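Peptidase, M20/M25/M40 family (PDB 4EWT) probably hydrolyses amide bonds of N-acylated amino acids or related substrates as a manganese-binding amidohydrolase of the M20 peptidase family. Local coordinates at residues Glu28-Glu33 / Asp78-Pro83; Pro136-Pro141 / Asp295-Leu300; Gly143-Met148 / Ser332-Tyr337; Val181-Ala186 / Arg260-Ala265. All blocks are in the same frame, centred on the assembly; numbering follows the deposited sequence.

Contact 1: Glu28-Glu33 / Asp78-Pro83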
loop_
_atom_site.group_PDB
_atom_site.type_symbol
_atom_site.label_atom_id
_atom_site.label_comp_id
_atom_site.label_asym_id
_atom_site.label_seq_id
_atom_site.Cartn_x
_atom_site.Cartn_y
_atom_site.Cartn_z
ATOM N N GLU A 28 -41.429 -16.465 -5.343
ATOM C CA GLU A 28 -40.702 -17.527 -4.660
ATOM C C GLU A 28 -39.223 -17.488 -4.984
ATOM O O GLU A 28 -38.830 -17.154 -6.102
ATOM C CB GLU A 28 -41.263 -18.890 -5.025
ATOM C CG GLU A 28 -42.588 -19.205 -4.360
ATOM C CD GLU A 28 -43.292 -20.360 -5.021
ATOM O OE1 GLU A 28 -43.211 -20.470 -6.266
ATOM O OE2 GLU A 28 -43.922 -21.155 -4.298
ATOM N N LEU A 29 -38.421 -17.854 -3.990
ATOM C CA LEU A 29 -36.963 -17.881 -4.097
ATOM C C LEU A 29 -36.452 -18.908 -5.102
ATOM O O LEU A 29 -37.142 -19.889 -5.407
ATOM C CB LEU A 29 -36.363 -18.178 -2.715
ATOM C CG LEU A 29 -35.863 -17.043 -1.819
ATOM C CD1 LEU A 29 -36.311 -15.664 -2.259
ATOM C CD2 LEU A 29 -36.268 -17.314 -0.378
ATOM N N SER A 30 -35.232 -18.677 -5.591
ATOM C CA SER A 30 -34.531 -19.613 -6.471
ATOM C C SER A 30 -34.415 -20.990 -5.817
ATOM O O SER A 30 -34.047 -21.095 -4.649
ATOM C CB SER A 30 -33.135 -19.087 -6.809
ATOM O OG SER A 30 -33.173 -17.755 -7.288
ATOM N N PHE A 31 -34.744 -22.030 -6.580
ATOM C CA PHE A 31 -34.743 -23.428 -6.117
ATOM C C PHE A 31 -35.888 -23.776 -5.148
ATOM O O PHE A 31 -35.912 -24.871 -4.579
ATOM C CB PHE A 31 -33.378 -23.843 -5.542
ATOM C CG PHE A 31 -32.228 -23.652 -6.497
ATOM C CD1 PHE A 31 -32.044 -24.519 -7.576
ATOM C CD2 PHE A 31 -31.323 -22.611 -6.314
ATOM C CE1 PHE A 31 -30.978 -24.348 -8.460
ATOM C CE2 PHE A 31 -30.252 -22.432 -7.189
ATOM C CZ PHE A 31 -30.080 -23.304 -8.266
ATOM N N HIS A 32 -36.832 -22.850 -4.972
ATOM C CA HIS A 32 -38.019 -23.082 -4.134
ATOM C C HIS A 32 -39.295 -22.537 -4.789
ATOM O O HIS A 32 -40.249 -22.158 -4.103
ATOM C CB HIS A 32 -37.833 -22.472 -2.742
ATOM C CG HIS A 32 -36.597 -22.938 -2.036
ATOM N ND1 HIS A 32 -36.561 -24.086 -1.274
ATOM C CD2 HIS A 32 -35.350 -22.414 -1.985
ATOM C CE1 HIS A 32 -35.346 -24.248 -0.780
ATOM N NE2 HIS A 32 -34.593 -23.245 -1.195
ATOM N N GLU A 33 -39.310 -22.515 -6.119
ATOM C CA GLU A 33 -40.409 -21.918 -6.868
ATOM C C GLU A 33 -41.375 -23.062 -7.242
ATOM O O GLU A 33 -41.537 -23.423 -8.411
ATOM C CB GLU A 33 -39.889 -21.102 -8.071
ATOM C CG GLU A 33 -38.910 -21.824 -8.993
ATOM C CD GLU A 33 -37.482 -21.850 -8.478
ATOM O OE1 GLU A 33 -36.768 -20.829 -8.594
ATOM O OE2 GLU A 33 -37.063 -22.914 -7.989
ATOM N N ASP A 78 -37.500 -16.100 -17.396
ATOM C CA ASP A 78 -37.205 -16.619 -16.053
ATOM C C ASP A 78 -38.297 -16.233 -15.053
ATOM O O ASP A 78 -39.053 -15.278 -15.292
ATOM C CB ASP A 78 -35.800 -16.208 -15.564
ATOM C CG ASP A 78 -35.431 -14.770 -15.928
ATOM O OD1 ASP A 78 -36.275 -14.008 -16.456
ATOM O OD2 ASP A 78 -34.273 -14.394 -15.673
ATOM N N PHE A 79 -38.407 -16.993 -13.963
ATOM C CA PHE A 79 -39.511 -16.778 -13.019
ATOM C C PHE A 79 -39.202 -16.811 -11.516
ATOM O O PHE A 79 -40.129 -16.727 -10.700
ATOM C CB PHE A 79 -40.713 -17.675 -13.344
ATOM C CG PHE A 79 -40.453 -19.156 -13.219
ATOM C CD1 PHE A 79 -40.607 -19.807 -11.994
ATOM C CD2 PHE A 79 -40.127 -19.915 -14.341
ATOM C CE1 PHE A 79 -40.411 -21.185 -11.886
ATOM C CE2 PHE A 79 -39.932 -21.298 -14.244
ATOM C CZ PHE A 79 -40.073 -21.934 -13.014
ATOM N N ASP A 80 -37.925 -16.916 -11.153
ATOM C CA ASP A 80 -37.537 -16.876 -9.739
ATOM C C ASP A 80 -37.496 -15.444 -9.215
ATOM O O ASP A 80 -37.253 -14.495 -9.973
ATOM C CB ASP A 80 -36.191 -17.585 -9.487
ATOM C CG ASP A 80 -35.034 -16.980 -10.285
ATOM O OD1 ASP A 80 -35.244 -16.470 -11.412
ATOM O OD2 ASP A 80 -33.889 -17.043 -9.786
ATOM N N ALA A 81 -37.743 -15.300 -7.916
ATOM C CA ALA A 81 -37.688 -14.003 -7.243
ATOM C C ALA A 81 -36.451 -13.908 -6.340
ATOM O O ALA A 81 -35.605 -14.799 -6.367
ATOM C CB ALA A 81 -38.958 -13.770 -6.450
ATOM N N LEU A 82 -36.365 -12.845 -5.538
ATOM C CA LEU A 82 -35.179 -12.556 -4.716
ATOM C C LEU A 82 -35.498 -12.415 -3.217
ATOM O O LEU A 82 -36.638 -12.106 -2.863
ATOM C CB LEU A 82 -34.513 -11.273 -5.215
ATOM C CG LEU A 82 -33.785 -11.318 -6.556
ATOM C CD1 LEU A 82 -33.814 -9.944 -7.207
ATOM C CD2 LEU A 82 -32.359 -11.807 -6.367
ATOM N N PRO A 83 -34.492 -12.639 -2.336
ATOM C CA PRO A 83 -34.673 -12.455 -0.886
ATOM C C PRO A 83 -34.650 -10.974 -0.472
ATOM O O PRO A 83 -33.688 -10.511 0.146
ATOM C CB PRO A 83 -33.474 -13.205 -0.287
ATOM C CG PRO A 83 -32.409 -13.096 -1.334
ATOM C CD PRO A 83 -33.149 -13.174 -2.653
HETATM O O HOH W 1 -41.471 -16.802 -8.280
#

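Contact 2: Pro136-Pro141 / Asp295-Leu300. With MN (manganese (II) ion), chain E.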
loop_
_atom_site.group_PDB
_atom_site.type_symbol
_atom_site.label_atom_id
_atom_site.label_comp_id
_atom_site.label_asym_id
_atom_site.label_seq_id
_atom_site.Cartn_x
_atom_site.Cartn_y
_atom_site.Cartn_z
ATOM N N PRO A 136 -36.495 -21.394 -13.923
ATOM C CA PRO A 136 -36.326 -21.048 -12.518
ATOM C C PRO A 136 -34.868 -20.697 -12.213
ATOM O O PRO A 136 -34.005 -20.796 -13.093
ATOM C CB PRO A 136 -36.681 -22.354 -11.807
ATOM C CG PRO A 136 -36.212 -23.405 -12.730
ATOM C CD PRO A 136 -36.490 -22.856 -14.117
ATOM N N ALA A 137 -34.614 -20.277 -10.977
ATOM C CA ALA A 137 -33.264 -20.283 -10.399
ATOM C C ALA A 137 -32.211 -19.449 -11.141
ATOM O O ALA A 137 -31.024 -19.746 -11.062
ATOM C CB ALA A 137 -32.780 -21.736 -10.235
ATOM N N GLU A 138 -32.640 -18.404 -11.843
ATOM C CA GLU A 138 -31.711 -17.527 -12.564
ATOM C C GLU A 138 -30.772 -16.778 -11.607
ATOM O O GLU A 138 -29.601 -16.577 -11.914
ATOM C CB GLU A 138 -32.489 -16.539 -13.453
ATOM C CG GLU A 138 -31.628 -15.675 -14.391
ATOM C CD GLU A 138 -30.949 -14.490 -13.703
ATOM O OE1 GLU A 138 -31.544 -13.913 -12.757
ATOM O OE2 GLU A 138 -29.817 -14.134 -14.114
ATOM N N GLU A 139 -31.287 -16.394 -10.443
ATOM C CA GLU A 139 -30.617 -15.427 -9.566
ATOM C C GLU A 139 -29.468 -15.952 -8.712
ATOM O O GLU A 139 -28.572 -15.185 -8.327
ATOM C CB GLU A 139 -31.646 -14.738 -8.665
ATOM C CG GLU A 139 -32.651 -13.884 -9.428
ATOM C CD GLU A 139 -32.055 -12.593 -9.976
ATOM O OE1 GLU A 139 -30.817 -12.410 -9.939
ATOM O OE2 GLU A 139 -32.838 -11.749 -10.460
ATOM N N VAL A 140 -29.508 -17.242 -8.391
ATOM C CA VAL A 140 -28.547 -17.830 -7.453
ATOM C C VAL A 140 -27.770 -18.967 -8.121
ATOM O O VAL A 140 -28.379 -19.892 -8.652
ATOM C CB VAL A 140 -29.243 -18.342 -6.157
ATOM C CG1 VAL A 140 -28.211 -18.733 -5.102
ATOM C CG2 VAL A 140 -30.196 -17.296 -5.599
ATOM N N PRO A 141 -26.420 -18.884 -8.116
ATOM C CA PRO A 141 -25.563 -19.979 -8.600
ATOM C C PRO A 141 -25.927 -21.312 -7.927
ATOM O O PRO A 141 -26.249 -21.320 -6.736
ATOM C CB PRO A 141 -24.157 -19.541 -8.175
ATOM C CG PRO A 141 -24.225 -18.053 -8.099
ATOM C CD PRO A 141 -25.634 -17.706 -7.692
ATOM N N ASP A 295 -15.231 -20.183 -10.681
ATOM C CA ASP A 295 -15.897 -19.562 -11.816
ATOM C C ASP A 295 -17.409 -19.658 -11.655
ATOM O O ASP A 295 -17.944 -20.605 -11.062
ATOM C CB ASP A 295 -15.476 -20.212 -13.141
ATOM C CG ASP A 295 -15.562 -19.244 -14.307
ATOM O OD1 ASP A 295 -15.476 -18.021 -14.064
ATOM O OD2 ASP A 295 -15.703 -19.687 -15.470
ATOM N N ASP A 296 -18.097 -18.672 -12.197
ATOM C CA ASP A 296 -19.528 -18.618 -12.074
ATOM C C ASP A 296 -19.983 -18.120 -13.443
ATOM O O ASP A 296 -19.227 -18.253 -14.395
ATOM C CB ASP A 296 -19.885 -17.599 -10.993
ATOM C CG ASP A 296 -21.319 -17.621 -10.654
ATOM O OD1 ASP A 296 -21.805 -18.689 -10.214
ATOM O OD2 ASP A 296 -21.958 -16.572 -10.847
ATOM N N TYR A 297 -21.178 -17.539 -13.562
ATOM C CA TYR A 297 -21.795 -17.274 -14.861
ATOM C C TYR A 297 -20.766 -16.743 -15.864
ATOM O O TYR A 297 -19.925 -15.917 -15.511
ATOM C CB TYR A 297 -22.998 -16.312 -14.758
ATOM C CG TYR A 297 -24.148 -16.745 -13.849
ATOM C CD1 TYR A 297 -24.220 -18.039 -13.321
ATOM C CD2 TYR A 297 -25.181 -15.858 -13.537
ATOM C CE1 TYR A 297 -25.278 -18.428 -12.494
ATOM C CE2 TYR A 297 -26.242 -16.232 -12.707
ATOM C CZ TYR A 297 -26.288 -17.515 -12.191
ATOM O OH TYR A 297 -27.336 -17.896 -11.368
ATOM N N PRO A 298 -20.799 -17.244 -17.112
ATOM C CA PRO A 298 -19.940 -16.633 -18.132
ATOM C C PRO A 298 -20.499 -15.274 -18.566
ATOM O O PRO A 298 -21.667 -14.970 -18.293
ATOM C CB PRO A 298 -19.996 -17.642 -19.296
ATOM C CG PRO A 298 -21.270 -18.408 -19.093
ATOM C CD PRO A 298 -21.480 -18.459 -17.598
ATOM N N ALA A 299 -19.671 -14.456 -19.212
ATOM C CA ALA A 299 -20.149 -13.242 -19.869
ATOM C C ALA A 299 -21.196 -13.572 -20.936
ATOM O O ALA A 299 -21.111 -14.602 -21.611
ATOM C CB ALA A 299 -18.990 -12.487 -20.489
ATOM N N LEU A 300 -22.185 -12.698 -21.088
ATOM C CA LEU A 300 -23.257 -12.952 -22.036
ATOM C C LEU A 300 -22.836 -12.438 -23.404
ATOM O O LEU A 300 -22.627 -11.232 -23.595
ATOM C CB LEU A 300 -24.543 -12.276 -21.585
ATOM C CG LEU A 300 -25.862 -12.876 -22.054
ATOM C CD1 LEU A 300 -26.972 -12.161 -21.302
ATOM C CD2 LEU A 300 -26.053 -12.758 -23.552
HETATM MN MN MN E . -31.675 -10.046 -11.125
HETATM O O HOH W 2 -31.174 -11.535 -12.981
#

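Contact 3: Gly143-Met148 / Ser332-Tyr337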
loop_
_atom_site.group_PDB
_atom_site.type_symbol
_atom_site.label_atom_id
_atom_site.label_comp_id
_atom_site.label_asym_id
_atom_site.label_seq_id
_atom_site.Cartn_x
_atom_site.Cartn_y
_atom_site.Cartn_z
ATOM N N GLY A 143 -27.614 -21.766 -10.723
ATOM C CA GLY A 143 -28.605 -21.229 -11.650
ATOM C C GLY A 143 -29.499 -22.286 -12.267
ATOM O O GLY A 143 -29.329 -23.481 -12.021
ATOM N N GLY A 144 -30.454 -21.839 -13.076
ATOM C CA GLY A 144 -31.409 -22.735 -13.726
ATOM C C GLY A 144 -31.038 -23.125 -15.144
ATOM O O GLY A 144 -31.281 -24.267 -15.560
ATOM N N ALA A 145 -30.450 -22.181 -15.885
ATOM C CA ALA A 145 -30.121 -22.384 -17.297
ATOM C C ALA A 145 -29.259 -23.618 -17.478
ATOM O O ALA A 145 -29.509 -24.438 -18.365
ATOM C CB ALA A 145 -29.432 -21.161 -17.869
ATOM N N LYS A 146 -28.255 -23.733 -16.610
ATOM C CA LYS A 146 -27.337 -24.858 -16.571
ATOM C C LYS A 146 -28.099 -26.175 -16.423
ATOM O O LYS A 146 -27.975 -27.054 -17.269
ATOM C CB LYS A 146 -26.340 -24.663 -15.414
ATOM C CG LYS A 146 -25.073 -25.482 -15.500
ATOM C CD LYS A 146 -24.074 -25.030 -14.427
ATOM C CE LYS A 146 -22.846 -25.926 -14.378
ATOM N NZ LYS A 146 -21.980 -25.751 -15.580
ATOM N N THR A 147 -28.894 -26.289 -15.361
ATOM C CA THR A 147 -29.678 -27.501 -15.089
ATOM C C THR A 147 -30.639 -27.851 -16.227
ATOM O O THR A 147 -30.864 -29.026 -16.511
ATOM C CB THR A 147 -30.435 -27.364 -13.776
ATOM N N MET A 148 -31.192 -26.828 -16.878
ATOM C CA MET A 148 -32.089 -27.025 -18.015
ATOM C C MET A 148 -31.383 -27.509 -19.266
ATOM O O MET A 148 -31.948 -28.303 -20.025
ATOM C CB MET A 148 -32.864 -25.755 -18.331
ATOM C CG MET A 148 -33.906 -25.442 -17.310
ATOM S SD MET A 148 -35.146 -24.335 -17.958
ATOM C CE MET A 148 -36.040 -24.079 -16.462
ATOM N N SER A 332 -24.598 -9.747 -14.008
ATOM C CA SER A 332 -24.415 -11.015 -14.687
ATOM C C SER A 332 -25.795 -11.634 -14.862
ATOM O O SER A 332 -26.753 -11.249 -14.179
ATOM C CB SER A 332 -23.451 -11.937 -13.926
ATOM O OG SER A 332 -24.178 -12.846 -13.116
ATOM N N GLU A 333 -25.901 -12.569 -15.796
ATOM C CA GLU A 333 -27.176 -13.092 -16.228
ATOM C C GLU A 333 -26.928 -14.525 -16.682
ATOM O O GLU A 333 -26.014 -14.770 -17.481
ATOM C CB GLU A 333 -27.705 -12.206 -17.372
ATOM C CG GLU A 333 -28.829 -12.775 -18.208
ATOM C CD GLU A 333 -30.079 -13.058 -17.419
ATOM O OE1 GLU A 333 -30.586 -12.120 -16.766
ATOM O OE2 GLU A 333 -30.545 -14.218 -17.451
ATOM N N ASP A 334 -27.720 -15.476 -16.187
ATOM C CA ASP A 334 -27.470 -16.871 -16.557
ATOM C C ASP A 334 -27.976 -17.286 -17.940
ATOM O O ASP A 334 -27.677 -18.383 -18.412
ATOM C CB ASP A 334 -27.801 -17.865 -15.425
ATOM C CG ASP A 334 -29.176 -18.496 -15.545
ATOM O OD1 ASP A 334 -30.037 -17.987 -16.294
ATOM O OD2 ASP A 334 -29.389 -19.523 -14.856
ATOM N N PHE A 335 -28.685 -16.380 -18.605
ATOM C CA PHE A 335 -28.957 -16.518 -20.038
ATOM C C PHE A 335 -27.653 -16.764 -20.796
ATOM O O PHE A 335 -27.657 -17.367 -21.872
ATOM C CB PHE A 335 -29.646 -15.267 -20.593
ATOM C CG PHE A 335 -30.083 -15.397 -22.026
ATOM C CD1 PHE A 335 -31.351 -15.882 -22.336
ATOM C CD2 PHE A 335 -29.230 -15.022 -23.071
ATOM C CE1 PHE A 335 -31.768 -16.011 -23.648
ATOM C CE2 PHE A 335 -29.632 -15.141 -24.390
ATOM C CZ PHE A 335 -30.914 -15.644 -24.687
ATOM N N ALA A 336 -26.544 -16.296 -20.222
ATOM C CA ALA A 336 -25.226 -16.442 -20.840
ATOM C C ALA A 336 -24.864 -17.892 -21.131
ATOM O O ALA A 336 -24.101 -18.164 -22.056
ATOM C CB ALA A 336 -24.170 -15.802 -19.977
ATOM N N TYR A 337 -25.395 -18.811 -20.327
ATOM C CA TYR A 337 -25.246 -20.246 -20.565
ATOM C C TYR A 337 -25.912 -20.711 -21.857
ATOM O O TYR A 337 -25.324 -21.505 -22.585
ATOM C CB TYR A 337 -25.772 -21.066 -19.383
ATOM C CG TYR A 337 -24.835 -21.101 -18.189
ATOM C CD1 TYR A 337 -23.569 -21.675 -18.286
ATOM C CD2 TYR A 337 -25.232 -20.584 -16.957
ATOM C CE1 TYR A 337 -22.712 -21.712 -17.183
ATOM C CE2 TYR A 337 -24.401 -20.622 -15.859
ATOM C CZ TYR A 337 -23.142 -21.180 -15.978
ATOM O OH TYR A 337 -22.324 -21.208 -14.880
HETATM O O HOH W 3 -27.396 -21.492 -14.752
#

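Contact 4: Val181-Ala186 / Arg260-Ala265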
loop_
_atom_site.group_PDB
_atom_site.type_symbol
_atom_site.label_atom_id
_atom_site.label_comp_id
_atom_site.label_asym_id
_atom_site.label_seq_id
_atom_site.Cartn_x
_atom_site.Cartn_y
_atom_site.Cartn_z
ATOM N N VAL A 181 -22.331 -8.472 -23.850
ATOM C CA VAL A 181 -23.329 -7.477 -23.454
ATOM C C VAL A 181 -23.553 -7.415 -21.931
ATOM O O VAL A 181 -24.017 -6.397 -21.415
ATOM C CB VAL A 181 -24.660 -7.670 -24.242
ATOM C CG1 VAL A 181 -25.279 -9.049 -23.962
ATOM C CG2 VAL A 181 -25.649 -6.545 -23.945
ATOM N N GLN A 182 -23.234 -8.505 -21.232
ATOM C CA GLN A 182 -23.285 -8.553 -19.761
ATOM C C GLN A 182 -22.101 -9.339 -19.219
ATOM O O GLN A 182 -21.630 -10.269 -19.857
ATOM C CB GLN A 182 -24.629 -9.101 -19.257
ATOM C CG GLN A 182 -25.731 -8.073 -19.477
ATOM C CD GLN A 182 -27.071 -8.383 -18.853
ATOM O OE1 GLN A 182 -28.096 -8.177 -19.488
ATOM N NE2 GLN A 182 -27.081 -8.824 -17.604
ATOM N N THR A 183 -21.621 -8.937 -18.048
ATOM C CA THR A 183 -20.364 -9.425 -17.501
ATOM C C THR A 183 -20.518 -10.841 -16.986
ATOM O O THR A 183 -21.595 -11.236 -16.565
ATOM C CB THR A 183 -19.863 -8.547 -16.314
ATOM O OG1 THR A 183 -20.827 -8.573 -15.256
ATOM C CG2 THR A 183 -19.650 -7.122 -16.742
ATOM N N GLY A 184 -19.433 -11.602 -17.040
ATOM C CA GLY A 184 -19.365 -12.871 -16.343
ATOM C C GLY A 184 -18.855 -12.650 -14.937
ATOM O O GLY A 184 -18.390 -11.563 -14.596
ATOM N N ARG A 185 -18.910 -13.696 -14.131
ATOM C CA ARG A 185 -18.704 -13.551 -12.709
ATOM C C ARG A 185 -17.878 -14.706 -12.170
ATOM O O ARG A 185 -18.039 -15.862 -12.611
ATOM C CB ARG A 185 -20.059 -13.486 -12.009
ATOM C CG ARG A 185 -19.999 -13.266 -10.508
ATOM C CD ARG A 185 -21.379 -12.882 -9.990
ATOM N NE ARG A 185 -22.314 -13.979 -10.174
ATOM C CZ ARG A 185 -23.639 -13.870 -10.097
ATOM N NH1 ARG A 185 -24.212 -12.698 -9.827
ATOM N NH2 ARG A 185 -24.394 -14.940 -10.298
ATOM N N ALA A 186 -16.978 -14.388 -11.236
ATOM C CA ALA A 186 -16.298 -15.426 -10.454
ATOM C C ALA A 186 -16.293 -15.030 -8.984
ATOM O O ALA A 186 -16.482 -13.864 -8.664
ATOM C CB ALA A 186 -14.885 -15.660 -10.980
ATOM N N ARG A 260 -15.937 -9.524 -11.775
ATOM C CA ARG A 260 -16.699 -9.425 -13.009
ATOM C C ARG A 260 -15.744 -9.127 -14.147
ATOM O O ARG A 260 -14.820 -8.322 -14.003
ATOM C CB ARG A 260 -17.726 -8.296 -12.978
ATOM C CG ARG A 260 -18.499 -8.133 -11.711
ATOM C CD ARG A 260 -19.751 -8.971 -11.644
ATOM N NE ARG A 260 -20.209 -8.931 -10.262
ATOM C CZ ARG A 260 -21.432 -9.219 -9.843
ATOM N NH1 ARG A 260 -22.376 -9.579 -10.704
ATOM N NH2 ARG A 260 -21.705 -9.130 -8.546
ATOM N N GLY A 261 -15.998 -9.761 -15.289
ATOM C CA GLY A 261 -15.277 -9.450 -16.524
ATOM C C GLY A 261 -16.292 -9.477 -17.645
ATOM O O GLY A 261 -17.099 -10.401 -17.718
ATOM N N LEU A 262 -16.253 -8.475 -18.517
ATOM C CA LEU A 262 -17.221 -8.402 -19.605
ATOM C C LEU A 262 -16.931 -9.433 -20.718
ATOM O O LEU A 262 -17.841 -9.842 -21.446
ATOM C CB LEU A 262 -17.306 -6.966 -20.164
ATOM C CG LEU A 262 -18.234 -6.704 -21.363
ATOM C CD1 LEU A 262 -19.696 -7.004 -21.005
ATOM C CD2 LEU A 262 -18.059 -5.269 -21.880
ATOM N N THR A 263 -15.681 -9.864 -20.849
ATOM C CA THR A 263 -15.374 -10.954 -21.779
ATOM C C THR A 263 -14.767 -12.127 -21.002
ATOM O O THR A 263 -14.330 -11.950 -19.863
ATOM C CB THR A 263 -14.414 -10.513 -22.899
ATOM O OG1 THR A 263 -13.094 -10.377 -22.372
ATOM C CG2 THR A 263 -14.848 -9.176 -23.532
ATOM N N ASP A 264 -14.745 -13.309 -21.611
ATOM C CA ASP A 264 -14.042 -14.462 -21.058
ATOM C C ASP A 264 -12.540 -14.227 -20.901
ATOM O O ASP A 264 -11.950 -14.677 -19.926
ATOM C CB ASP A 264 -14.231 -15.688 -21.953
ATOM C CG ASP A 264 -15.679 -16.098 -22.087
ATOM O OD1 ASP A 264 -16.513 -15.727 -21.212
ATOM O OD2 ASP A 264 -15.971 -16.802 -23.075
ATOM N N ALA A 265 -11.920 -13.553 -21.872
ATOM C CA ALA A 265 -10.487 -13.244 -21.781
ATOM C C ALA A 265 -10.195 -12.360 -20.549
ATOM O O ALA A 265 -9.220 -12.587 -19.834
ATOM C CB ALA A 265 -9.987 -12.597 -23.044
#

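Contact 1: Glu28-Glu33 / Asp78-Pro83
Two loops meet here in a buried, mostly polar contact beside the metal centre: segment 28-33 joins helix 13-25 to helix 34-43, and the loop of 78-83 leaves the end of strand 72-78. The backbones are tied by the A81 N to E28 O hydrogen bond of 2.8 Å, close to straight at 159°. A water adds a second link, accepting from E28 N and donating to F79 O. The main side-chain bond runs from S30 to D80: S30 OG donates to D80 OD2 over 2.7 Å, on the anti lone pair of that oxygen. D80 CG sits between its own backbone N and carbonyl carbon (chi1 59°), which swings the carboxylate back toward the 28-33 loop. D80 OD2 also accepts from the backbone N of the metal ligand E139, and this second grip should fix the rotation of the carboxylate. E33 lies alongside D80 and points the same way; its chain bends at chi2 and CG comes within 3.3 Å of F79 CE1, while OE1 passes D80 CB at 3.4 Å and accepts from A137 N. The carboxylate of E33 stands nearly perpendicular to the F79 ring, 85° between planes. At the other end L29 CD1 reaches over the peptide link between L82 and P83, 3.5 Å from P83 N. A type II turn from L29 to H32 reverses the chain before E33, the N-cap of helix 34-43. Loops gathered near the metals at strand ends of the mixed sheet are characteristic of the catalytic domain of M20 metallopeptidases.

Contact 2: Pro136-Pro141 / Asp295-Leu300
At the edge of the Y297 ring, near its plane, lies E138 O, which accepts a 2.7 Å hydrogen bond from Y297 OH. The hydroxyl stands 47° out of the E138 carbonyl plane and is not on a lone pair. Over one face of the ring sits the carboxylate of the adjacent D296, with OD2 3.6 Å above the Y297 plane and offset toward the rim; R185 makes a cation-pi contact with the same ring. P141 crosses D296 at about a right angle, its CB 3.2 Å from D296 OD1, so that CB and CG pack against a carboxylate whose OD2 is paired with R185. The side chains of the two glutamates turn to the metal side. E139, bent at chi2 (-73°), binds manganese through OE2 at 2.2 Å, and C103 and H362 complete the protein ligands of that ion. A water bound to the same manganese lies very close to E138 OE1, at 2.4 Å, a separation that makes the detail of their bond doubtful. Y297 thus holds the backbone carbonyl just before a metal ligand. A glutamate beside the metal-bound water, followed by a metal-binding glutamate, is as in the dinuclear sites of M20 relatives, in which the first serves as general base; E138 is consistent with that role.

Contact 3: Gly143-Met148 / Ser332-Tyr337
Y337, A145 and D334 bury the most surface in this contact between the start of helix 144-150 and the turn that opens helix 335-341. D334 supplies the polar part. Its OD2 accepts from A145 N at 3.0 Å along a nearly straight path (167°), the donor lying 40° out of the carboxylate plane, and takes a weak, bent bond from G144 N at 3.1 Å. A water that donates to OD2 and accepts from K146 N carries the link one residue further up the helix. The other oxygen, OD1, forms a salt bridge with R76 and accepts from Q135. A145 directs its methyl into the turn, with CB 3.3 Å from D334 O and 4.0 Å from Y337 CB. In Y337 the ring carbon CG lies opposite the carbonyl carbon across the first torsion (chi1 -77°), which brings the ring alongside the 143-148 segment, and K146 CB packs over one of its faces. G143 runs close by D334 at backbone angles that call for glycine, since a CB would jam against the preceding carbonyl O. The carboxylate therefore gathers the amides at the first turn of helix 144-150, and the helix dipole together with R76 would be expected to stabilise its negative charge.

Contact 4: Val181-Ala186 / Arg260-Ala265
An antiparallel pairing within the sheet of the second domain joins strand 179-193 to the end of strand 248-261, just where the latter gives way to helix 264-285. G184 and G261 form a hydrogen-bonded pair: G184 N donates to G261 O at 2.7 Å, and G261 N returns a bond to G184 O at 3.1 Å, with the donor above the carbonyl plane. R260 CA lies 3.2 Å from G184 O in a CA-H...O contact. One step along, R185 and R260 make a non-hydrogen-bonded pair and send their side chains to the same face. The two arginines run side by side, guanidinium planes 71° apart. R185 CD lies over one face of the R260 guanidinium, 3.5 Å from R260 NH1, and the like-charged R185 NH1 and R260 NH1 are 3.7 Å apart. Each has its own acid: R185 NE pairs with D296 OD2, R260 NH2 with D258, which should offset the repulsion. R185 extends until a bend at chi3 (65°) turns its guanidinium toward D296. T183 meets R260 CD through OG1, which bonds to P330 O, while its CG2 packs on L262. L262 CD1 closes on the backbone of Q182, 3.8 Å from Q182 C. Beyond L262, T263 occupies the N-cap position of helix 264-285. Strand 179-193 also bonds through R185 to Y297 and through V181 and Q182 to L300, while Q182 reaches Y348 of strand 344-350; R260 packs on S200 of the second subunit, and T183 on F230 of the third.

Overall arrangement
Contacts 1 and 3 are buried and touched by no other subunit, contact 2 is partly buried near the chain's middle, and contact 4 is buried within the sheet of the second domain yet reached by two neighbouring subunits. Contacts 1 and 2 meet at the metal-side loops. Contacts 2 and 3 lie closest, centres about 5 Å apart, and meet where E138 OE2 accepts from D334 N. Contact 4 nests inside the chain loops closed by contacts 2 and 3, and an arginine-aspartate salt bridge ties it to contact 2. Chemistry shifts accordingly: carboxylates taking hydroxyl or amide protons in contacts 1 and 3, a phenol on a backbone carbonyl in contact 2, paired glycines and arginines lying side by side in contact 4.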